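Local coordinates for protein cytochrome C554 (Nitrosomonas europaea, PDB 1FT5) that carries electrons in the periplasm during ammonia oxidation, accepting them directly from hydroxylamine oxidoreductase through its covalently bound c-type hemes, at residues Phe166-Met171 / Lys193-Asp198; His179-Leu184 / Asp198-Ser203. All blocks are in the same frame, centred on the assembly; numbering follows the deposited sequence.

Contact 1 of 2, residues Phe166-Met171 / Lys193-Asp198. With HEM (protoporphyrin IX containing Fe), chain G.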
loop_
_atom_site.group_PDB
_atom_site.type_symbol
_atom_site.label_atom_id
_atom_site.label_comp_id
_atom_site.label_asym_id
_atom_site.label_seq_id
_atom_site.Cartn_x
_atom_site.Cartn_y
_atom_site.Cartn_z
ATOM N N PHE A 166 -8.647 -1.675 -14.088
ATOM C CA PHE A 166 -7.497 -1.092 -13.426
ATOM C C PHE A 166 -6.396 -0.758 -14.369
ATOM O O PHE A 166 -5.872 -1.636 -15.044
ATOM C CB PHE A 166 -6.942 -2.057 -12.360
ATOM C CG PHE A 166 -5.758 -1.483 -11.591
ATOM C CD1 PHE A 166 -5.993 -0.637 -10.508
ATOM C CD2 PHE A 166 -4.458 -1.808 -11.955
ATOM C CE1 PHE A 166 -4.919 -0.114 -9.770
ATOM C CE2 PHE A 166 -3.358 -1.267 -11.197
ATOM C CZ PHE A 166 -3.635 -0.434 -10.112
ATOM N N LYS A 167 -6.009 0.508 -14.372
ATOM C CA LYS A 167 -4.935 0.931 -15.259
ATOM C C LYS A 167 -3.934 1.647 -14.339
ATOM O O LYS A 167 -4.217 2.736 -13.834
ATOM C CB LYS A 167 -5.471 1.931 -16.285
ATOM C CG LYS A 167 -6.640 1.353 -17.052
ATOM C CD LYS A 167 -6.114 0.495 -18.159
ATOM C CE LYS A 167 -7.198 -0.445 -18.705
ATOM N NZ LYS A 167 -6.888 -0.823 -20.125
ATOM N N PHE A 168 -2.796 1.011 -14.119
ATOM C CA PHE A 168 -1.842 1.581 -13.183
ATOM C C PHE A 168 -1.493 3.042 -13.420
ATOM O O PHE A 168 -1.527 3.843 -12.480
ATOM C CB PHE A 168 -0.558 0.768 -13.196
ATOM C CG PHE A 168 0.510 1.366 -12.322
ATOM C CD1 PHE A 168 0.460 1.253 -10.947
ATOM C CD2 PHE A 168 1.604 2.028 -12.911
ATOM C CE1 PHE A 168 1.477 1.784 -10.144
ATOM C CE2 PHE A 168 2.606 2.536 -12.123
ATOM C CZ PHE A 168 2.555 2.423 -10.729
ATOM N N ASP A 169 -1.166 3.384 -14.658
ATOM C CA ASP A 169 -0.700 4.741 -14.894
ATOM C C ASP A 169 -1.736 5.793 -14.560
ATOM O O ASP A 169 -1.396 6.958 -14.323
ATOM C CB ASP A 169 -0.254 4.896 -16.356
ATOM C CG ASP A 169 1.080 4.229 -16.662
ATOM O OD1 ASP A 169 1.808 3.698 -15.791
ATOM O OD2 ASP A 169 1.434 4.231 -17.855
ATOM N N GLU A 170 -3.010 5.411 -14.603
ATOM C CA GLU A 170 -4.082 6.323 -14.247
ATOM C C GLU A 170 -4.369 6.318 -12.760
ATOM O O GLU A 170 -4.423 7.347 -12.111
ATOM C CB GLU A 170 -5.383 5.942 -14.974
ATOM C CG GLU A 170 -5.125 5.593 -16.405
ATOM C CD GLU A 170 -5.384 6.728 -17.330
ATOM O OE1 GLU A 170 -5.925 6.437 -18.444
ATOM O OE2 GLU A 170 -5.055 7.889 -16.953
ATOM N N MET A 171 -4.527 5.121 -12.211
ATOM C CA MET A 171 -4.916 5.060 -10.847
ATOM C C MET A 171 -3.857 5.420 -9.827
ATOM O O MET A 171 -4.222 5.806 -8.744
ATOM C CB MET A 171 -5.553 3.704 -10.588
ATOM C CG MET A 171 -7.084 3.946 -10.560
ATOM S SD MET A 171 -7.987 2.615 -11.189
ATOM C CE MET A 171 -9.488 3.456 -11.919
ATOM N N LYS A 193 14.044 5.551 -9.024
ATOM C CA LYS A 193 13.152 6.648 -8.676
ATOM C C LYS A 193 11.824 6.422 -9.408
ATOM O O LYS A 193 11.801 6.120 -10.580
ATOM C CB LYS A 193 13.760 7.983 -9.128
ATOM C CG LYS A 193 13.027 9.175 -8.581
ATOM C CD LYS A 193 13.917 10.398 -8.733
ATOM C CE LYS A 193 13.506 11.169 -9.898
ATOM N NZ LYS A 193 14.084 12.569 -9.804
ATOM N N PHE A 194 10.745 6.561 -8.665
ATOM C CA PHE A 194 9.409 6.375 -9.263
ATOM C C PHE A 194 9.235 7.350 -10.422
ATOM O O PHE A 194 9.547 8.546 -10.286
ATOM C CB PHE A 194 8.330 6.641 -8.208
ATOM C CG PHE A 194 6.926 6.454 -8.729
ATOM C CD1 PHE A 194 5.923 7.376 -8.366
ATOM C CD2 PHE A 194 6.622 5.369 -9.544
ATOM C CE1 PHE A 194 4.561 7.193 -8.844
ATOM C CE2 PHE A 194 5.286 5.190 -10.013
ATOM C CZ PHE A 194 4.296 6.095 -9.656
ATOM N N LYS A 195 8.745 6.831 -11.554
ATOM C CA LYS A 195 8.542 7.625 -12.766
ATOM C C LYS A 195 7.747 8.874 -12.621
ATOM O O LYS A 195 7.914 9.815 -13.445
ATOM C CB LYS A 195 7.972 6.766 -13.906
ATOM C CG LYS A 195 6.551 6.184 -13.637
ATOM C CD LYS A 195 6.234 5.210 -14.765
ATOM C CE LYS A 195 4.739 4.834 -14.808
ATOM N NZ LYS A 195 4.475 3.856 -15.943
ATOM N N PHE A 196 6.862 8.938 -11.627
ATOM C CA PHE A 196 6.064 10.152 -11.432
ATOM C C PHE A 196 6.482 10.938 -10.212
ATOM O O PHE A 196 5.795 11.839 -9.771
ATOM C CB PHE A 196 4.554 9.847 -11.303
ATOM C CG PHE A 196 3.971 9.161 -12.513
ATOM C CD1 PHE A 196 3.078 8.122 -12.369
ATOM C CD2 PHE A 196 4.319 9.564 -13.805
ATOM C CE1 PHE A 196 2.526 7.478 -13.492
ATOM C CE2 PHE A 196 3.760 8.912 -14.953
ATOM C CZ PHE A 196 2.847 7.847 -14.768
ATOM N N HIS A 197 7.615 10.572 -9.604
ATOM C CA HIS A 197 8.058 11.277 -8.395
ATOM C C HIS A 197 8.226 12.828 -8.564
ATOM O O HIS A 197 7.726 13.593 -7.757
ATOM C CB HIS A 197 9.439 10.690 -7.971
ATOM C CG HIS A 197 10.009 11.341 -6.742
ATOM N ND1 HIS A 197 9.736 10.908 -5.467
ATOM C CD2 HIS A 197 10.840 12.412 -6.605
ATOM C CE1 HIS A 197 10.367 11.678 -4.590
ATOM N NE2 HIS A 197 11.044 12.602 -5.259
ATOM N N ASP A 198 8.926 13.228 -9.615
ATOM C CA ASP A 198 9.132 14.669 -9.789
ATOM C C ASP A 198 7.819 15.362 -10.044
ATOM O O ASP A 198 7.555 16.450 -9.495
ATOM C CB ASP A 198 10.105 14.916 -10.922
ATOM C CG ASP A 198 11.506 14.407 -10.578
ATOM O OD1 ASP A 198 11.853 14.391 -9.369
ATOM O OD2 ASP A 198 12.215 14.021 -11.515
HETATM C CHA HEM G . 4.714 8.484 -1.624
HETATM C CHB HEM G . 4.395 7.543 3.152
HETATM C CHC HEM G . 0.768 4.396 2.202
HETATM C CHD HEM G . 1.587 4.909 -2.553
HETATM C C1A HEM G . 4.893 8.510 -0.234
HETATM C C2A HEM G . 5.824 9.363 0.435
HETATM C C3A HEM G . 5.761 9.087 1.749
HETATM C C4A HEM G . 4.774 8.072 1.930
HETATM C CMA HEM G . 6.572 9.719 2.897
HETATM C CAA HEM G . 6.762 10.420 -0.251
HETATM C CBA HEM G . 6.157 11.879 -0.114
HETATM C CGA HEM G . 4.703 11.989 -0.643
HETATM O O1A HEM G . 4.501 11.673 -1.795
HETATM O O2A HEM G . 3.830 12.368 0.135
HETATM C C1B HEM G . 3.370 6.563 3.308
HETATM C C2B HEM G . 2.921 6.088 4.585
HETATM C C3B HEM G . 1.862 5.230 4.336
HETATM C C4B HEM G . 1.718 5.223 2.885
HETATM C CMB HEM G . 3.516 6.498 5.934
HETATM C CAB HEM G . 0.978 4.444 5.255
HETATM C CBB HEM G . 0.191 5.362 6.221
HETATM C C1C HEM G . 0.726 4.286 0.815
HETATM C C2C HEM G . -0.129 3.358 0.158
HETATM C C3C HEM G . 0.132 3.436 -1.127
HETATM C C4C HEM G . 1.107 4.466 -1.332
HETATM C CMC HEM G . -1.143 2.410 0.834
HETATM C CAC HEM G . -0.481 2.550 -2.256
HETATM C CBC HEM G . -1.980 2.403 -2.338
HETATM C C1D HEM G . 2.494 5.969 -2.724
HETATM C C2D HEM G . 2.955 6.441 -4.011
HETATM C C3D HEM G . 3.809 7.495 -3.733
HETATM C C4D HEM G . 3.855 7.602 -2.294
HETATM C CMD HEM G . 2.625 5.841 -5.365
HETATM C CAD HEM G . 4.681 8.266 -4.713
HETATM C CBD HEM G . 6.104 7.800 -4.645
HETATM C CGD HEM G . 7.156 8.817 -5.129
HETATM O O1D HEM G . 8.338 8.465 -5.030
HETATM O O2D HEM G . 6.765 9.895 -5.570
HETATM N NA HEM G . 4.248 7.728 0.689
HETATM N NB HEM G . 2.637 6.021 2.244
HETATM N NC HEM G . 1.468 4.968 -0.088
HETATM N ND HEM G . 3.043 6.682 -1.642
HETATM FE FE HEM G . 2.832 6.378 0.302
#
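Lys195 reaches across to Asp169 and joins the short helix 168-171 to the type I beta turn, Phe194 to His197, that leads into helix 197-202 of this multiheme cytochrome. The charged part is a salt bridge on the exposed side of the contact: Lys195 NZ lies 2.7 Å from Asp169 OD1, on the syn side of the carboxylate but 31° out of its plane. Beyond CG the lysine chain runs extended and meets the aspartate side chain at about a right angle. Phe196 stands alongside, its ring centred over Lys195 CG at one face, and Lys173 makes a cation-pi contact with that ring.

The apolar part lies deeper. Phe168 and Phe194 approach from opposite directions, and Phe168 CZ comes 4.0 Å from Phe194 CE2, with the contact at the edge of the Phe168 ring. Phe168 also touches Cys134, a covalent anchor of heme #4, while Phe130 packs edge-to-face with Phe194.

The turn also brings His197 to a heme propionate. With CG anti to the backbone N (chi1 180°), His197 directs ND1 at the carboxylate, and an alanine here would probably leave that group without this donor and freer to turn. The bond is nearly straight: His197 ND1 to HEM O1D is 2.8 Å, the oxygen lying in the imidazole plane.

Contact 2 of 2, residues His179-Leu184 / Asp198-Ser203. With HEM (protoporphyrin IX containing Fe), chain G.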
loop_
_atom_site.group_PDB
_atom_site.type_symbol
_atom_site.label_atom_id
_atom_site.label_comp_id
_atom_site.label_asym_id
_atom_site.label_seq_id
_atom_site.Cartn_x
_atom_site.Cartn_y
_atom_site.Cartn_z
ATOM N N HIS A 179 -2.763 8.678 -1.102
ATOM C CA HIS A 179 -2.782 9.618 0.020
ATOM C C HIS A 179 -2.253 10.894 -0.656
ATOM O O HIS A 179 -1.648 10.853 -1.709
ATOM C CB HIS A 179 -1.878 9.254 1.239
ATOM C CG HIS A 179 -0.468 8.917 0.905
ATOM N ND1 HIS A 179 0.482 9.829 0.482
ATOM C CD2 HIS A 179 0.158 7.717 0.883
ATOM C CE1 HIS A 179 1.604 9.128 0.217
ATOM N NE2 HIS A 179 1.443 7.821 0.450
ATOM N N GLU A 180 -2.569 12.008 -0.067
ATOM C CA GLU A 180 -2.054 13.260 -0.588
ATOM C C GLU A 180 -0.536 13.183 -0.561
ATOM O O GLU A 180 0.052 12.500 0.323
ATOM C CB GLU A 180 -2.527 14.369 0.318
ATOM C CG GLU A 180 -2.115 15.734 -0.167
ATOM C CD GLU A 180 -2.589 16.008 -1.593
ATOM O OE1 GLU A 180 -3.772 16.368 -1.739
ATOM O OE2 GLU A 180 -1.811 15.852 -2.549
ATOM N N HIS A 181 0.088 13.950 -1.466
ATOM C CA HIS A 181 1.541 14.005 -1.591
ATOM C C HIS A 181 2.032 15.296 -0.960
ATOM O O HIS A 181 1.443 16.371 -1.156
ATOM C CB HIS A 181 1.956 13.875 -3.036
ATOM C CG HIS A 181 1.569 12.547 -3.619
ATOM N ND1 HIS A 181 2.119 11.364 -3.167
ATOM C CD2 HIS A 181 0.640 12.206 -4.550
ATOM C CE1 HIS A 181 1.529 10.345 -3.794
ATOM N NE2 HIS A 181 0.633 10.827 -4.635
ATOM N N TYR A 182 3.006 15.136 -0.090
ATOM C CA TYR A 182 3.609 16.263 0.632
ATOM C C TYR A 182 5.059 16.417 0.201
ATOM O O TYR A 182 5.759 15.485 -0.210
ATOM C CB TYR A 182 3.480 16.044 2.154
ATOM C CG TYR A 182 2.049 15.962 2.554
ATOM C CD1 TYR A 182 1.410 14.736 2.618
ATOM C CD2 TYR A 182 1.287 17.132 2.818
ATOM C CE1 TYR A 182 0.068 14.637 2.928
ATOM C CE2 TYR A 182 -0.060 17.034 3.132
ATOM C CZ TYR A 182 -0.670 15.785 3.184
ATOM O OH TYR A 182 -2.016 15.659 3.467
ATOM N N LYS A 183 5.522 17.664 0.269
ATOM C CA LYS A 183 6.878 18.019 -0.166
ATOM C C LYS A 183 7.998 17.370 0.650
ATOM O O LYS A 183 7.929 17.409 1.885
ATOM C CB LYS A 183 7.015 19.541 -0.034
ATOM C CG LYS A 183 6.211 20.278 -1.074
ATOM C CD LYS A 183 6.881 20.351 -2.438
ATOM C CE LYS A 183 8.364 20.000 -2.376
ATOM N NZ LYS A 183 8.908 19.650 -3.732
ATOM N N LEU A 184 8.977 16.792 -0.051
ATOM C CA LEU A 184 10.138 16.156 0.558
ATOM C C LEU A 184 11.313 17.151 0.518
ATOM O O LEU A 184 11.428 17.947 -0.425
ATOM C CB LEU A 184 10.571 14.946 -0.247
ATOM C CG LEU A 184 9.541 13.762 -0.170
ATOM C CD1 LEU A 184 9.878 12.738 -1.285
ATOM C CD2 LEU A 184 9.588 13.099 1.215
ATOM N N ASP A 198 8.926 13.228 -9.615
ATOM C CA ASP A 198 9.132 14.669 -9.789
ATOM C C ASP A 198 7.819 15.362 -10.044
ATOM O O ASP A 198 7.555 16.450 -9.495
ATOM C CB ASP A 198 10.105 14.916 -10.922
ATOM C CG ASP A 198 11.506 14.407 -10.578
ATOM O OD1 ASP A 198 11.853 14.391 -9.369
ATOM O OD2 ASP A 198 12.215 14.021 -11.515
ATOM N N GLU A 199 6.964 14.704 -10.848
ATOM C CA GLU A 199 5.630 15.288 -11.068
ATOM C C GLU A 199 4.853 15.437 -9.747
ATOM O O GLU A 199 4.233 16.453 -9.415
ATOM C CB GLU A 199 4.842 14.410 -12.047
ATOM C CG GLU A 199 3.351 14.748 -12.065
ATOM C CD GLU A 199 2.529 13.815 -13.008
ATOM O OE1 GLU A 199 3.105 13.059 -13.784
ATOM O OE2 GLU A 199 1.302 13.891 -12.959
ATOM N N PHE A 200 4.854 14.381 -8.922
ATOM C CA PHE A 200 4.121 14.427 -7.673
ATOM C C PHE A 200 4.707 15.462 -6.681
ATOM O O PHE A 200 3.976 16.127 -5.936
ATOM C CB PHE A 200 4.183 13.020 -7.014
ATOM C CG PHE A 200 3.241 12.013 -7.595
ATOM C CD1 PHE A 200 3.094 10.819 -6.953
ATOM C CD2 PHE A 200 2.519 12.256 -8.760
ATOM C CE1 PHE A 200 2.227 9.831 -7.450
ATOM C CE2 PHE A 200 1.677 11.307 -9.269
ATOM C CZ PHE A 200 1.511 10.073 -8.625
ATOM N N GLN A 201 6.042 15.609 -6.741
ATOM C CA GLN A 201 6.648 16.535 -5.826
ATOM C C GLN A 201 6.421 17.975 -6.283
ATOM O O GLN A 201 6.254 18.844 -5.434
ATOM C CB GLN A 201 8.143 16.240 -5.709
ATOM C CG GLN A 201 8.401 15.062 -4.774
ATOM C CD GLN A 201 8.016 15.417 -3.348
ATOM O OE1 GLN A 201 8.566 16.368 -2.736
ATOM N NE2 GLN A 201 7.045 14.696 -2.793
ATOM N N ALA A 202 6.372 18.160 -7.597
ATOM C CA ALA A 202 6.176 19.527 -8.149
ATOM C C ALA A 202 4.814 20.102 -7.733
ATOM O O ALA A 202 4.695 21.317 -7.497
ATOM C CB ALA A 202 6.346 19.531 -9.662
ATOM N N SER A 203 3.784 19.258 -7.569
ATOM C CA SER A 203 2.502 19.785 -7.131
ATOM C C SER A 203 2.144 19.343 -5.712
ATOM O O SER A 203 1.012 19.493 -5.254
ATOM C CB SER A 203 1.401 19.411 -8.127
ATOM O OG SER A 203 1.303 18.026 -8.302
HETATM C CHA HEM G . 4.714 8.484 -1.624
HETATM C CHB HEM G . 4.395 7.543 3.152
HETATM C CHC HEM G . 0.768 4.396 2.202
HETATM C CHD HEM G . 1.587 4.909 -2.553
HETATM C C1A HEM G . 4.893 8.510 -0.234
HETATM C C2A HEM G . 5.824 9.363 0.435
HETATM C C3A HEM G . 5.761 9.087 1.749
HETATM C C4A HEM G . 4.774 8.072 1.930
HETATM C CMA HEM G . 6.572 9.719 2.897
HETATM C CAA HEM G . 6.762 10.420 -0.251
HETATM C CBA HEM G . 6.157 11.879 -0.114
HETATM C CGA HEM G . 4.703 11.989 -0.643
HETATM O O1A HEM G . 4.501 11.673 -1.795
HETATM O O2A HEM G . 3.830 12.368 0.135
HETATM C C1B HEM G . 3.370 6.563 3.308
HETATM C C2B HEM G . 2.921 6.088 4.585
HETATM C C3B HEM G . 1.862 5.230 4.336
HETATM C C4B HEM G . 1.718 5.223 2.885
HETATM C CMB HEM G . 3.516 6.498 5.934
HETATM C CAB HEM G . 0.978 4.444 5.255
HETATM C CBB HEM G . 0.191 5.362 6.221
HETATM C C1C HEM G . 0.726 4.286 0.815
HETATM C C2C HEM G . -0.129 3.358 0.158
HETATM C C3C HEM G . 0.132 3.436 -1.127
HETATM C C4C HEM G . 1.107 4.466 -1.332
HETATM C CMC HEM G . -1.143 2.410 0.834
HETATM C CAC HEM G . -0.481 2.550 -2.256
HETATM C CBC HEM G . -1.980 2.403 -2.338
HETATM C C1D HEM G . 2.494 5.969 -2.724
HETATM C C2D HEM G . 2.955 6.441 -4.011
HETATM C C3D HEM G . 3.809 7.495 -3.733
HETATM C C4D HEM G . 3.855 7.602 -2.294
HETATM C CMD HEM G . 2.625 5.841 -5.365
HETATM C CAD HEM G . 4.681 8.266 -4.713
HETATM C CBD HEM G . 6.104 7.800 -4.645
HETATM C CGD HEM G . 7.156 8.817 -5.129
HETATM O O1D HEM G . 8.338 8.465 -5.030
HETATM O O2D HEM G . 6.765 9.895 -5.570
HETATM N NA HEM G . 4.248 7.728 0.689
HETATM N NB HEM G . 2.637 6.021 2.244
HETATM N NC HEM G . 1.468 4.968 -0.088
HETATM N ND HEM G . 3.043 6.682 -1.642
HETATM FE FE HEM G . 2.832 6.378 0.302
#
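Gln201 and the backbone of Tyr182 to Leu184 form the polar heart of this contact, where the loop 179-184 lies against helix 197-202. The glutamine chain bends at chi2 (-66°), which carries its amide over to the loop. There Gln201 NE2 donates to Tyr182 O at 3.0 Å, from above the carbonyl plane, and Gln201 OE1 accepts from Leu184 N at 2.7 Å. Both ends of the buried amide are thus engaged, which fixes its rotation and ties the loop to the helix. Leu184 packs against the same amide through CB, CG and CD1, and its CD2 rests on the heme propionate chain at CBA.

The aromatic pair is also closely packed. His181 and Phe200 form an offset stack with centroids 4.3 Å apart and planes at 27°. Phe200 CD1 and His179 O cover the two imidazole faces, and a bond from His181 ND1 to HEM O1A, 2.8 Å long, holds the ring's edge. Tyr182 N gives the same carboxylate a second grip, meeting HEM O2A at 2.9 Å.

The solvent side is looser. Lys183 curls back over the end of the helix, and its NZ lies 3.3 Å from Gln201 O, well above the carbonyl plane; its bond to Gln201 OE1 is weak.

At the start of the loop, His179 NE2 binds the heme iron at 2.0 Å, and His179 ND1 donates to Glu180 O, a nearly straight bond in the ring plane that is likely to steady the ring's rotation about the iron bond. With His92 as the other ligand, this is the bis-histidine iron site of heme #3, typical of multiheme c-type cytochromes.

Overall arrangement
The two contacts lie on the same side of the chain's centre, their own centres 12 Å apart, and share helix 197-202: contact 1 uses its start and the turn before it, contact 2 the remainder. Along the chain the segments alternate in the order 166-171, 179-184, 193-198 and 198-203, the last two meeting at Asp198, so the turn before the helix packs on 166-171 and the helix itself on 179-184. The contacts touch directly, Phe194 CE1 lying 3.8 Å from Phe200 CE1 and His197 CE1 3.5 Å from Leu184 CD1. Within the electron-carrying heme array, they together hold both propionates and one axial position of one heme.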